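Ultraspiracle (Drosophila melanogaster, PDB 1HG4) is a nuclear hormone receptor and transcription factor whose ligand-binding domain here holds a phospholipid and is locked in an inactive conformation. Local coordinates at residues A[153-167]-A[232-246]. Sequence-based numbering, arbitrary orientation.
Sequences VSAIFDRILSELSVK and RLPALRSISLKCQDH. With LPP (2-(hexadecanoyloxy)-1-[(phosphonooxy)methyl]ethyl hexadecanoate), chain G.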
# COMPACT_ATOMS: atom_id res chain seq x y z
N VAL A 153 16.05 0.52 39.07
CA VAL A 153 15.17 0.50 37.90
C VAL A 153 13.72 0.18 38.28
O VAL A 153 13.01 -0.52 37.56
CB VAL A 153 15.65 -0.54 36.88
CG1 VAL A 153 16.98 -0.13 36.31
CG2 VAL A 153 15.77 -1.91 37.57
N SER A 154 13.30 0.70 39.42
CA SER A 154 11.95 0.46 39.88
C SER A 154 10.90 1.26 39.11
O SER A 154 9.74 0.89 39.09
CB SER A 154 11.85 0.79 41.37
OG SER A 154 12.28 2.12 41.64
N ALA A 155 11.30 2.37 38.48
CA ALA A 155 10.35 3.19 37.73
C ALA A 155 9.86 2.43 36.49
O ALA A 155 8.67 2.43 36.18
CB ALA A 155 10.99 4.51 37.31
N ILE A 156 10.79 1.77 35.81
CA ILE A 156 10.44 1.01 34.62
C ILE A 156 9.78 -0.31 35.04
O ILE A 156 9.04 -0.91 34.28
CB ILE A 156 11.69 0.73 33.76
CG1 ILE A 156 11.30 0.78 32.29
CG2 ILE A 156 12.30 -0.63 34.09
CD1 ILE A 156 12.45 1.09 31.38
N PHE A 157 10.06 -0.73 36.27
CA PHE A 157 9.48 -1.95 36.85
C PHE A 157 8.01 -1.64 37.09
O PHE A 157 7.12 -2.41 36.74
CB PHE A 157 10.18 -2.26 38.19
CG PHE A 157 9.66 -3.48 38.91
CD1 PHE A 157 8.50 -3.42 39.70
CD2 PHE A 157 10.38 -4.68 38.89
CE1 PHE A 157 8.07 -4.52 40.45
CE2 PHE A 157 9.96 -5.79 39.64
CZ PHE A 157 8.81 -5.71 40.43
N ASP A 158 7.76 -0.47 37.67
CA ASP A 158 6.39 -0.07 37.97
C ASP A 158 5.50 0.20 36.77
O ASP A 158 4.39 -0.32 36.71
CB ASP A 158 6.37 1.16 38.89
CG ASP A 158 6.68 0.81 40.32
OD1 ASP A 158 6.15 -0.22 40.81
OD2 ASP A 158 7.44 1.57 40.96
N ARG A 159 5.95 0.99 35.82
CA ARG A 159 5.08 1.26 34.69
C ARG A 159 4.81 0.04 33.83
O ARG A 159 3.78 -0.03 33.17
CB ARG A 159 5.55 2.47 33.87
CG ARG A 159 7.03 2.66 33.69
CD ARG A 159 7.29 4.10 33.18
NE ARG A 159 6.32 4.52 32.16
CZ ARG A 159 6.63 4.89 30.92
NH1 ARG A 159 7.89 4.89 30.51
NH2 ARG A 159 5.67 5.24 30.07
N ILE A 160 5.69 -0.94 33.85
CA ILE A 160 5.44 -2.15 33.08
C ILE A 160 4.24 -2.85 33.68
O ILE A 160 3.38 -3.34 32.95
CB ILE A 160 6.63 -3.14 33.12
CG1 ILE A 160 7.72 -2.70 32.15
CG2 ILE A 160 6.14 -4.53 32.76
CD1 ILE A 160 8.89 -3.65 32.06
N LEU A 161 4.16 -2.88 35.00
CA LEU A 161 3.06 -3.57 35.67
C LEU A 161 1.79 -2.75 35.76
O LEU A 161 0.69 -3.30 35.69
CB LEU A 161 3.49 -4.02 37.06
CG LEU A 161 4.64 -5.03 37.07
CD1 LEU A 161 5.15 -5.26 38.47
CD2 LEU A 161 4.15 -6.33 36.46
N SER A 162 1.91 -1.44 35.91
CA SER A 162 0.73 -0.59 36.00
C SER A 162 0.13 -0.27 34.63
O SER A 162 -1.08 -0.38 34.43
CB SER A 162 1.08 0.72 36.71
OG SER A 162 1.53 0.45 38.02
N GLU A 163 0.99 0.12 33.69
CA GLU A 163 0.57 0.48 32.35
C GLU A 163 0.28 -0.67 31.38
O GLU A 163 -0.44 -0.50 30.40
CB GLU A 163 1.60 1.43 31.75
CG GLU A 163 1.68 2.74 32.51
CD GLU A 163 2.72 3.69 31.94
OE1 GLU A 163 2.72 3.92 30.71
OE2 GLU A 163 3.54 4.22 32.74
N LEU A 164 0.81 -1.85 31.66
CA LEU A 164 0.57 -2.98 30.78
C LEU A 164 -0.16 -4.12 31.48
O LEU A 164 -1.33 -4.37 31.19
CB LEU A 164 1.89 -3.46 30.19
CG LEU A 164 2.64 -2.40 29.36
CD1 LEU A 164 4.01 -2.90 28.98
CD2 LEU A 164 1.82 -2.02 28.12
N SER A 165 0.52 -4.80 32.40
CA SER A 165 -0.08 -5.93 33.12
C SER A 165 -1.46 -5.65 33.72
O SER A 165 -2.42 -6.36 33.43
CB SER A 165 0.86 -6.41 34.23
OG SER A 165 2.08 -6.91 33.71
N VAL A 166 -1.55 -4.62 34.55
CA VAL A 166 -2.82 -4.27 35.18
C VAL A 166 -3.92 -4.01 34.16
O VAL A 166 -4.99 -4.59 34.24
CB VAL A 166 -2.66 -3.02 36.12
CG1 VAL A 166 -4.02 -2.52 36.58
CG2 VAL A 166 -1.82 -3.40 37.32
N LYS A 167 -3.64 -3.14 33.18
CA LYS A 167 -4.64 -2.83 32.17
C LYS A 167 -5.02 -4.03 31.31
O LYS A 167 -6.17 -4.15 30.91
CB LYS A 167 -4.17 -1.65 31.32
CG LYS A 167 -4.11 -0.35 32.13
CD LYS A 167 -3.81 0.86 31.27
CE LYS A 167 -3.85 2.14 32.10
NZ LYS A 167 -3.56 3.33 31.25
N ARG A 232 -2.79 -0.01 24.08
CA ARG A 232 -1.67 -0.50 24.85
C ARG A 232 -0.35 -0.39 24.08
O ARG A 232 0.72 -0.32 24.68
CB ARG A 232 -1.90 -1.95 25.26
CG ARG A 232 -3.08 -2.17 26.21
CD ARG A 232 -2.90 -1.38 27.50
NE ARG A 232 -3.47 -0.03 27.41
CZ ARG A 232 -2.86 1.07 27.85
NH1 ARG A 232 -1.66 0.99 28.41
NH2 ARG A 232 -3.45 2.25 27.73
N LEU A 233 -0.42 -0.35 22.74
CA LEU A 233 0.78 -0.28 21.91
C LEU A 233 1.67 0.94 22.17
O LEU A 233 2.89 0.81 22.28
CB LEU A 233 0.41 -0.35 20.43
CG LEU A 233 -0.14 -1.70 19.98
CD1 LEU A 233 -0.45 -1.66 18.49
CD2 LEU A 233 0.86 -2.80 20.30
N PRO A 234 1.07 2.14 22.26
CA PRO A 234 1.88 3.33 22.51
C PRO A 234 2.61 3.26 23.86
O PRO A 234 3.76 3.68 24.00
CB PRO A 234 0.86 4.46 22.45
CG PRO A 234 -0.10 3.97 21.45
CD PRO A 234 -0.29 2.52 21.87
N ALA A 235 1.94 2.71 24.86
CA ALA A 235 2.54 2.59 26.18
C ALA A 235 3.67 1.56 26.12
O ALA A 235 4.68 1.68 26.81
CB ALA A 235 1.49 2.19 27.21
N LEU A 236 3.49 0.54 25.28
CA LEU A 236 4.51 -0.49 25.14
C LEU A 236 5.75 0.13 24.51
O LEU A 236 6.88 -0.10 24.96
CB LEU A 236 4.00 -1.63 24.27
CG LEU A 236 4.27 -3.06 24.76
CD1 LEU A 236 3.89 -4.05 23.66
CD2 LEU A 236 5.74 -3.22 25.15
N ARG A 237 5.55 0.93 23.47
CA ARG A 237 6.67 1.58 22.78
C ARG A 237 7.43 2.53 23.69
O ARG A 237 8.66 2.53 23.72
CB ARG A 237 6.18 2.35 21.56
CG ARG A 237 7.33 2.95 20.77
CD ARG A 237 6.88 3.74 19.56
NE ARG A 237 8.03 4.36 18.89
CZ ARG A 237 7.94 5.23 17.88
NH1 ARG A 237 6.75 5.60 17.41
NH2 ARG A 237 9.05 5.73 17.35
N SER A 238 6.71 3.36 24.44
CA SER A 238 7.34 4.30 25.34
C SER A 238 8.20 3.61 26.39
O SER A 238 9.34 3.99 26.62
CB SER A 238 6.28 5.15 26.02
OG SER A 238 6.90 6.17 26.79
N ILE A 239 7.65 2.59 27.04
CA ILE A 239 8.38 1.85 28.07
C ILE A 239 9.59 1.17 27.45
O ILE A 239 10.69 1.17 28.00
CB ILE A 239 7.47 0.77 28.72
CG1 ILE A 239 6.32 1.45 29.46
CG2 ILE A 239 8.28 -0.10 29.66
CD1 ILE A 239 5.32 0.49 30.04
N SER A 240 9.37 0.60 26.28
CA SER A 240 10.40 -0.10 25.53
C SER A 240 11.59 0.82 25.20
O SER A 240 12.75 0.39 25.22
CB SER A 240 9.77 -0.69 24.27
OG SER A 240 10.73 -1.19 23.36
N LEU A 241 11.31 2.08 24.90
CA LEU A 241 12.39 3.03 24.59
C LEU A 241 13.24 3.32 25.83
O LEU A 241 14.46 3.47 25.72
CB LEU A 241 11.81 4.32 24.01
CG LEU A 241 11.22 4.18 22.59
CD1 LEU A 241 10.46 5.44 22.17
CD2 LEU A 241 12.36 3.88 21.60
N LYS A 242 12.61 3.39 27.00
CA LYS A 242 13.35 3.65 28.24
C LYS A 242 14.24 2.44 28.57
O LYS A 242 15.37 2.61 29.05
CB LYS A 242 12.40 3.92 29.41
CG LYS A 242 11.26 4.87 29.07
CD LYS A 242 11.75 6.23 28.55
CE LYS A 242 10.63 6.98 27.84
NZ LYS A 242 9.47 7.20 28.74
N CYS A 243 13.74 1.22 28.32
CA CYS A 243 14.52 0.01 28.58
C CYS A 243 15.81 0.05 27.79
O CYS A 243 16.89 -0.27 28.30
CB CYS A 243 13.74 -1.25 28.19
SG CYS A 243 12.49 -1.67 29.36
N GLN A 244 15.70 0.43 26.52
CA GLN A 244 16.87 0.51 25.68
C GLN A 244 17.86 1.50 26.25
O GLN A 244 19.06 1.23 26.26
CB GLN A 244 16.50 0.92 24.26
CG GLN A 244 17.62 0.67 23.30
CD GLN A 244 17.21 0.94 21.91
OE1 GLN A 244 17.02 2.10 21.53
NE2 GLN A 244 17.05 -0.11 21.11
N ASP A 245 17.37 2.65 26.72
CA ASP A 245 18.25 3.66 27.30
C ASP A 245 19.02 3.07 28.47
O ASP A 245 20.23 3.28 28.60
CB ASP A 245 17.45 4.88 27.78
CG ASP A 245 17.08 5.83 26.65
OD1 ASP A 245 17.80 5.86 25.64
OD2 ASP A 245 16.08 6.57 26.80
N HIS A 246 18.33 2.34 29.33
CA HIS A 246 18.98 1.69 30.46
C HIS A 246 20.07 0.73 30.00
O HIS A 246 21.15 0.69 30.58
CB HIS A 246 17.96 0.93 31.29
CG HIS A 246 17.22 1.79 32.26
ND1 HIS A 246 17.82 2.37 33.35
CD2 HIS A 246 15.93 2.21 32.28
CE1 HIS A 246 16.94 3.10 34.01
NE2 HIS A 246 15.78 3.02 33.38
P1 LPP G . 24.65 -0.20 44.58
O2 LPP G . 23.40 -0.11 45.60
O3 LPP G . 25.95 -0.38 45.53
O4 LPP G . 24.76 1.19 43.55
O5 LPP G . 24.51 -1.60 43.75
C6 LPP G . 23.21 -2.10 43.57
C7 LPP G . 23.18 -3.09 42.40
C8 LPP G . 22.06 -4.11 42.65
O9 LPP G . 22.89 -2.37 41.22
O27 LPP G . 21.85 -4.90 41.51
C11 LPP G . 23.76 -2.63 40.19
O10 LPP G . 24.91 -3.07 40.30
C12 LPP G . 23.10 -2.28 38.86
C13 LPP G . 22.50 -3.55 38.27
C14 LPP G . 22.42 -3.44 36.76
C15 LPP G . 20.96 -3.35 36.35
C16 LPP G . 20.74 -4.12 35.07
C17 LPP G . 19.25 -4.31 34.87
C18 LPP G . 18.91 -4.13 33.40
C19 LPP G . 18.03 -2.91 33.23
C20 LPP G . 16.63 -3.35 32.82
C21 LPP G . 16.24 -2.69 31.50
C22 LPP G . 16.81 -3.48 30.32
C23 LPP G . 15.76 -4.42 29.76
C24 LPP G . 16.45 -5.39 28.81
C25 LPP G . 15.42 -6.32 28.17
C26 LPP G . 15.09 -5.84 26.76
C29 LPP G . 20.97 -5.89 41.74
O28 LPP G . 20.23 -5.99 42.72
C30 LPP G . 21.04 -6.88 40.59
C31 LPP G . 19.69 -7.57 40.38
C32 LPP G . 19.07 -7.14 39.06
C33 LPP G . 17.68 -6.54 39.31
C34 LPP G . 17.03 -6.16 37.99
C35 LPP G . 15.58 -5.75 38.22
C36 LPP G . 14.76 -6.05 36.98
C37 LPP G . 14.39 -4.75 36.28
C38 LPP G . 13.01 -4.86 35.64
C39 LPP G . 13.14 -4.90 34.12
C40 LPP G . 12.99 -6.33 33.64
C41 LPP G . 12.63 -6.35 32.17
C42 LPP G . 13.29 -7.57 31.54
C43 LPP G . 12.62 -7.89 30.21
C44 LPP G . 13.13 -9.23 29.69
O HOH W 1 -1.36 3.50 29.73
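Two near-antiparallel helices of the nuclear receptor ligand-binding domain, 154-171 and 225-250, pack through Ile-156, Leu-164 and Ile-239, a worked example of knobs-into-holes packing with a greasy core and a charged margin. Their segments cross at -161°, their axes coming within 9.8 Å. Ile-239 is the knob from the second helix: its CG2 meets Ile-160 CG1 at 3.6 Å, while CD1 and Leu-164 CD1 come tip to tip. In return, Ile-156 drops among Ile-239, Lys-242, Cys-243 and His-246, its CD1 touching Cys-243 SG at 3.4 Å. A bend at chi3 (-41°) sends the Arg-159 guanidinium toward the facing helix, one face under Ile-239 CG1; NH2 bonds Glu-163 OE1 on the syn side, and NH1 lies 3.3 Å from Lys-242 NZ. At the far end Lys-167 CD lies over one face of the Arg-232 guanidinium, whose NH1 bonds weakly to the Glu-163 backbone carbonyl oxygen and shares a water with Lys-167 NZ. Val-153 CG1 makes a CH-pi contact over the His-246 face; Val-153 CG2 lies 3.4 Å from C37 of the lipid. Apolar knobs thus form the middle, flanked by two arginines packed flat against aliphatic carbons; the Glu-163 carboxylate probably offsets charge beside Lys-242, and the water may screen Lys-167 from Arg-232.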